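Local coordinates for protein glycoside Hydrolase Family 43_12 (Metagenome, PDB 7JVH) that probably hydrolyses glycosidic bonds in plant cell-wall polysaccharides such as arabinose- or xylose-containing hemicelluloses, as other family 43 glycoside hydrolases do, at residues S175-F178 with A184-V187; N189-K194 with N200-K205. All blocks are in the same frame, centred on the assembly; numbering follows the deposited sequence.

Contact 1 (S175-F178 with A184-V187); sequences SLFF and AYLV
Ser-175 pairs with Val-187 at one end of a beta hairpin whose strands run antiparallel, 155° between their directions. The pair is hydrogen-bonded on both sides but unevenly: Val-187 N gives a nearly straight bond to Ser-175 O at 2.9 Å, while the return bond from Ser-175 N to Val-187 O is bent and weak. Val-187 CG1 also lies against Ser-175 O at 3.5 Å. The Ser-175 hydroxyl hydrogen-bonds His-242 ND1, with a weak second bond to His-127 NE2.

Leu-176 faces Leu-186 in a non-hydrogen-bonded pair, and the two side chains cross at a slant, Leu-176 CD2 lying 3.7 Å from Leu-186 CD1. On the backbone, Leu-176 CA makes a CA-H...O contact to Tyr-185 O.

Phe-177 and Tyr-185 form the second hydrogen-bonded pair. Phe-177 O accepts from Tyr-185 N at 2.8 Å, and Phe-177 N donates to Tyr-185 O. Their side chains run side by side, with CD2 of Tyr-185 at the edge of the Phe-177 ring, 4.0 Å from Phe-177 CD2.

In Phe-178 a chi1 of -52° sets the ring beside the backbone N, on the face of the sheet that Ala-184 CB shares, where Phe-178 CD1 touches that methyl at 3.7 Å.

Within the four-stranded antiparallel blade, consistent with the five-bladed beta-propeller of family 43, strand 175-178 is one edge strand, paired within the blade only with strand 184-190. Leu-176 and Leu-186 pack on Ile-138 of strand 134-142, Phe-177 and Val-187 meet strand 239-246, and strand 203-210 pairs beyond strand 184-190.

Contact 2 (N189-K194 with N200-K205); sequences NDAPEK and NHRCIK
Asp-190 and Cys-203 are an antiparallel hydrogen-bonded pair, Asp-190 N to Cys-203 O at 2.9 Å and Cys-203 N to Asp-190 O at 3.0 Å, beyond which the chains diverge into a loop. This is the loop end of a beta hairpin, the join between the second and third strands of a four-stranded blade, consistent with the beta-propeller of family 43.

Next to it, Asn-189 and Ile-204 form a non-hydrogen-bonded pair. Asn-189 OD1 accepts from Arg-202 NH2 at 2.9 Å, in the amide carbonyl plane on a lone pair, with a weaker, longer bond from NE beside it. Amide and guanidinium are nearly coplanar, although the side chains cross at about a right angle. Bends at chi2 and chi3 (-56° and -82°) fold the arginine back over the strand end, setting one guanidinium face against Ala-191. The amide is held at its other end too: Asn-189 ND2 donates to Ile-238 O, which would fix its rotation.

Asp-190 makes a salt bridge to Lys-205, whose chain bends at chi3 to deliver NZ to OD2 at 2.8 Å. The amine comes to the anti side, tilted from the carboxylate plane. The other oxygen, OD1, receives Ala-191 N, so both carboxylate oxygens are engaged.

In the loop, Pro-192 CB touches Cys-203 SG at 3.6 Å. The imidazole of His-201 is pinned by two bonds: ND1 accepts from Leu-196 N, and NE2 is hydrogen-bonded to Asn-226 OD1. It also stacks with Tyr-197. Over one face of this ring sits Pro-192 CG in a CH-pi contact, 3.7 Å from the ring centroid and 13° off its normal.

How the contacts relate
Following the chain from the N terminus, strand 175-178 comes first and contact 1 closes the short turn that returns as strand 184-190. That strand then runs on into contact 2, which closes the next loop, residues 191-202, before strand 203-210 sets off. The two closures are therefore in series, neither enclosing nor crossing the other, and their centres lie about 18 Å apart. Strand 184-190 serves both, pairing on one edge with 175-178 and on the other with 203-210, so together they tie the first three strands of one blade. They meet at Val-187, whose side chain packs against Ile-204.

Contact 1 (S175-F178 with A184-V187)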
loop_
_atom_site.group_PDB
_atom_site.type_symbol
_atom_site.label_atom_id
_atom_site.label_comp_id
_atom_site.label_asym_id
_atom_site.label_seq_id
_atom_site.Cartn_x
_atom_site.Cartn_y
_atom_site.Cartn_z
ATOM N N SER A 175 7.492 -16.742 0.449
ATOM C CA SER A 175 6.462 -17.177 1.388
ATOM C C SER A 175 6.884 -18.501 2.012
ATOM O O SER A 175 7.223 -19.444 1.316
ATOM C CB SER A 175 5.120 -17.299 0.653
ATOM O OG SER A 175 4.061 -17.641 1.494
ATOM N N LEU A 176 6.867 -18.550 3.343
ATOM C CA LEU A 176 7.266 -19.717 4.109
ATOM C C LEU A 176 6.058 -20.592 4.441
ATOM O O LEU A 176 4.923 -20.109 4.492
ATOM C CB LEU A 176 7.939 -19.291 5.406
ATOM C CG LEU A 176 9.154 -18.389 5.286
ATOM C CD1 LEU A 176 9.405 -17.658 6.596
ATOM C CD2 LEU A 176 10.368 -19.192 4.860
ATOM N N PHE A 177 6.325 -21.887 4.646
ATOM C CA PHE A 177 5.339 -22.856 5.093
ATOM C C PHE A 177 6.013 -23.835 6.045
ATOM O O PHE A 177 7.109 -24.333 5.757
ATOM C CB PHE A 177 4.737 -23.611 3.906
ATOM C CG PHE A 177 4.032 -24.879 4.292
ATOM C CD1 PHE A 177 2.734 -24.854 4.775
ATOM C CD2 PHE A 177 4.687 -26.110 4.188
ATOM C CE1 PHE A 177 2.103 -26.029 5.147
ATOM C CE2 PHE A 177 4.057 -27.288 4.557
ATOM C CZ PHE A 177 2.757 -27.248 5.030
ATOM N N PHE A 178 5.352 -24.114 7.176
ATOM C CA PHE A 178 5.887 -24.968 8.224
ATOM C C PHE A 178 5.092 -26.264 8.344
ATOM O O PHE A 178 3.986 -26.267 8.861
ATOM C CB PHE A 178 5.892 -24.203 9.547
ATOM C CG PHE A 178 6.571 -22.870 9.466
ATOM C CD1 PHE A 178 7.951 -22.789 9.359
ATOM C CD2 PHE A 178 5.826 -21.690 9.476
ATOM C CE1 PHE A 178 8.587 -21.550 9.269
ATOM C CE2 PHE A 178 6.449 -20.446 9.386
ATOM C CZ PHE A 178 7.831 -20.376 9.283
ATOM N N ALA A 184 10.638 -27.054 7.346
ATOM C CA ALA A 184 10.142 -25.780 6.861
ATOM C C ALA A 184 10.523 -25.602 5.403
ATOM O O ALA A 184 11.553 -26.096 4.954
ATOM C CB ALA A 184 10.717 -24.659 7.695
ATOM N N TYR A 185 9.673 -24.887 4.668
ATOM C CA TYR A 185 9.870 -24.660 3.243
ATOM C C TYR A 185 9.654 -23.200 2.892
ATOM O O TYR A 185 9.109 -22.424 3.676
ATOM C CB TYR A 185 8.952 -25.572 2.438
ATOM C CG TYR A 185 9.165 -27.027 2.779
ATOM C CD1 TYR A 185 10.197 -27.753 2.194
ATOM C CD2 TYR A 185 8.356 -27.674 3.722
ATOM C CE1 TYR A 185 10.411 -29.082 2.513
ATOM C CE2 TYR A 185 8.562 -29.002 4.049
ATOM C CZ TYR A 185 9.592 -29.701 3.443
ATOM O OH TYR A 185 9.796 -31.018 3.768
ATOM N N LEU A 186 10.122 -22.832 1.703
ATOM C CA LEU A 186 10.015 -21.480 1.211
ATOM C C LEU A 186 9.720 -21.562 -0.264
ATOM O O LEU A 186 10.427 -22.239 -1.004
ATOM C CB LEU A 186 11.325 -20.743 1.448
ATOM C CG LEU A 186 11.352 -19.263 1.065
ATOM C CD1 LEU A 186 12.466 -18.567 1.824
ATOM C CD2 LEU A 186 11.479 -19.051 -0.450
ATOM N N VAL A 187 8.657 -20.882 -0.688
ATOM C CA VAL A 187 8.266 -20.845 -2.080
ATOM C C VAL A 187 8.362 -19.407 -2.568
ATOM O O VAL A 187 8.154 -18.451 -1.797
ATOM C CB VAL A 187 6.851 -21.426 -2.288
ATOM C CG1 VAL A 187 5.777 -20.483 -1.731
ATOM C CG2 VAL A 187 6.656 -21.795 -3.744
#

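Contact 2 (N189-K194 with N200-K205)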
loop_
_atom_site.group_PDB
_atom_site.type_symbol
_atom_site.label_atom_id
_atom_site.label_comp_id
_atom_site.label_asym_id
_atom_site.label_seq_id
_atom_site.Cartn_x
_atom_site.Cartn_y
_atom_site.Cartn_z
ATOM N N ASN A 189 8.467 -16.806 -6.534
ATOM C CA ASN A 189 8.485 -16.620 -7.981
ATOM C C ASN A 189 9.952 -16.485 -8.406
ATOM O O ASN A 189 10.773 -15.995 -7.639
ATOM C CB ASN A 189 7.610 -15.403 -8.355
ATOM C CG ASN A 189 8.053 -14.689 -9.632
ATOM O OD1 ASN A 189 9.109 -14.060 -9.659
ATOM N ND2 ASN A 189 7.217 -14.735 -10.671
ATOM N N ASP A 190 10.266 -16.957 -9.614
ATOM C CA ASP A 190 11.607 -16.842 -10.177
ATOM C C ASP A 190 11.520 -16.763 -11.697
ATOM O O ASP A 190 10.449 -16.945 -12.271
ATOM C CB ASP A 190 12.487 -18.035 -9.757
ATOM C CG ASP A 190 13.989 -17.687 -9.699
ATOM O OD1 ASP A 190 14.392 -16.578 -10.142
ATOM O OD2 ASP A 190 14.772 -18.525 -9.207
ATOM N N ALA A 191 12.655 -16.473 -12.339
ATOM C CA ALA A 191 12.752 -16.484 -13.794
ATOM C C ALA A 191 13.201 -17.872 -14.226
ATOM O O ALA A 191 13.945 -18.521 -13.494
ATOM C CB ALA A 191 13.719 -15.415 -14.283
ATOM N N PRO A 192 12.720 -18.387 -15.378
ATOM C CA PRO A 192 13.117 -19.722 -15.836
ATOM C C PRO A 192 14.486 -19.678 -16.479
ATOM O O PRO A 192 14.872 -18.645 -16.996
ATOM C CB PRO A 192 12.063 -20.046 -16.896
ATOM C CG PRO A 192 11.705 -18.710 -17.455
ATOM C CD PRO A 192 11.788 -17.721 -16.303
ATOM N N GLU A 193 15.206 -20.801 -16.436
ATOM C CA GLU A 193 16.502 -20.950 -17.130
ATOM C C GLU A 193 16.321 -20.689 -18.623
ATOM O O GLU A 193 17.069 -19.905 -19.220
ATOM C CB GLU A 193 17.075 -22.347 -16.937
ATOM C CG GLU A 193 17.632 -22.662 -15.555
ATOM C CD GLU A 193 18.825 -21.794 -15.182
ATOM O OE1 GLU A 193 18.639 -20.559 -15.204
ATOM O OE2 GLU A 193 19.934 -22.334 -14.856
ATOM N N LYS A 194 15.283 -21.318 -19.195
ATOM C CA LYS A 194 14.962 -21.263 -20.630
ATOM C C LYS A 194 13.609 -20.596 -20.897
ATOM O O LYS A 194 12.619 -21.291 -21.084
ATOM C CB LYS A 194 14.988 -22.693 -21.226
ATOM C CG LYS A 194 14.889 -22.761 -22.749
ATOM C CD LYS A 194 14.415 -24.121 -23.265
ATOM C CE LYS A 194 13.942 -24.018 -24.712
ATOM N NZ LYS A 194 12.863 -24.982 -25.078
ATOM N N ASN A 200 7.487 -12.581 -19.568
ATOM C CA ASN A 200 6.260 -12.942 -18.829
ATOM C C ASN A 200 6.280 -14.380 -18.337
ATOM O O ASN A 200 5.583 -14.721 -17.391
ATOM C CB ASN A 200 4.970 -12.705 -19.651
ATOM C CG ASN A 200 4.672 -11.238 -19.883
ATOM O OD1 ASN A 200 5.160 -10.365 -19.170
ATOM N ND2 ASN A 200 3.877 -10.965 -20.904
ATOM N N HIS A 201 7.082 -15.221 -18.995
ATOM C CA HIS A 201 7.293 -16.583 -18.530
ATOM C C HIS A 201 8.039 -16.548 -17.188
ATOM O O HIS A 201 9.160 -16.061 -17.102
ATOM C CB HIS A 201 8.068 -17.406 -19.555
ATOM C CG HIS A 201 8.285 -18.821 -19.139
ATOM N ND1 HIS A 201 9.130 -19.675 -19.808
ATOM C CD2 HIS A 201 7.777 -19.527 -18.106
ATOM C CE1 HIS A 201 9.118 -20.851 -19.211
ATOM N NE2 HIS A 201 8.303 -20.789 -18.179
ATOM N N ARG A 202 7.371 -17.052 -16.145
ATOM C CA ARG A 202 7.918 -17.124 -14.806
ATOM C C ARG A 202 7.637 -18.489 -14.197
ATOM O O ARG A 202 6.942 -19.320 -14.800
ATOM C CB ARG A 202 7.304 -16.012 -13.949
ATOM C CG ARG A 202 7.752 -14.609 -14.342
ATOM C CD ARG A 202 9.252 -14.334 -14.366
ATOM N NE ARG A 202 9.774 -14.036 -13.035
ATOM C CZ ARG A 202 10.756 -13.186 -12.760
ATOM N NH1 ARG A 202 11.382 -12.504 -13.731
ATOM N NH2 ARG A 202 11.154 -13.060 -11.495
ATOM N N CYS A 203 8.201 -18.715 -13.005
ATOM C CA CYS A 203 8.204 -20.016 -12.342
ATOM C C CYS A 203 7.917 -19.873 -10.878
ATOM O O CYS A 203 8.225 -18.844 -10.283
ATOM C CB CYS A 203 9.603 -20.659 -12.447
ATOM S SG CYS A 203 10.042 -21.163 -14.098
ATOM N N ILE A 204 7.344 -20.928 -10.296
ATOM C CA ILE A 204 7.266 -21.085 -8.857
ATOM C C ILE A 204 8.310 -22.119 -8.440
ATOM O O ILE A 204 8.352 -23.228 -8.973
ATOM C CB ILE A 204 5.876 -21.535 -8.385
ATOM C CG1 ILE A 204 4.802 -20.544 -8.854
ATOM C CG2 ILE A 204 5.861 -21.707 -6.874
ATOM C CD1 ILE A 204 5.035 -19.105 -8.448
ATOM N N LYS A 205 9.141 -21.721 -7.471
ATOM C CA LYS A 205 10.248 -22.495 -6.988
ATOM C C LYS A 205 10.074 -22.688 -5.500
ATOM O O LYS A 205 9.677 -21.770 -4.810
ATOM C CB LYS A 205 11.554 -21.743 -7.262
ATOM C CG LYS A 205 12.810 -22.561 -6.962
ATOM C CD LYS A 205 14.062 -21.908 -7.520
ATOM C CE LYS A 205 14.083 -21.977 -9.046
ATOM N NZ LYS A 205 15.229 -21.243 -9.620
#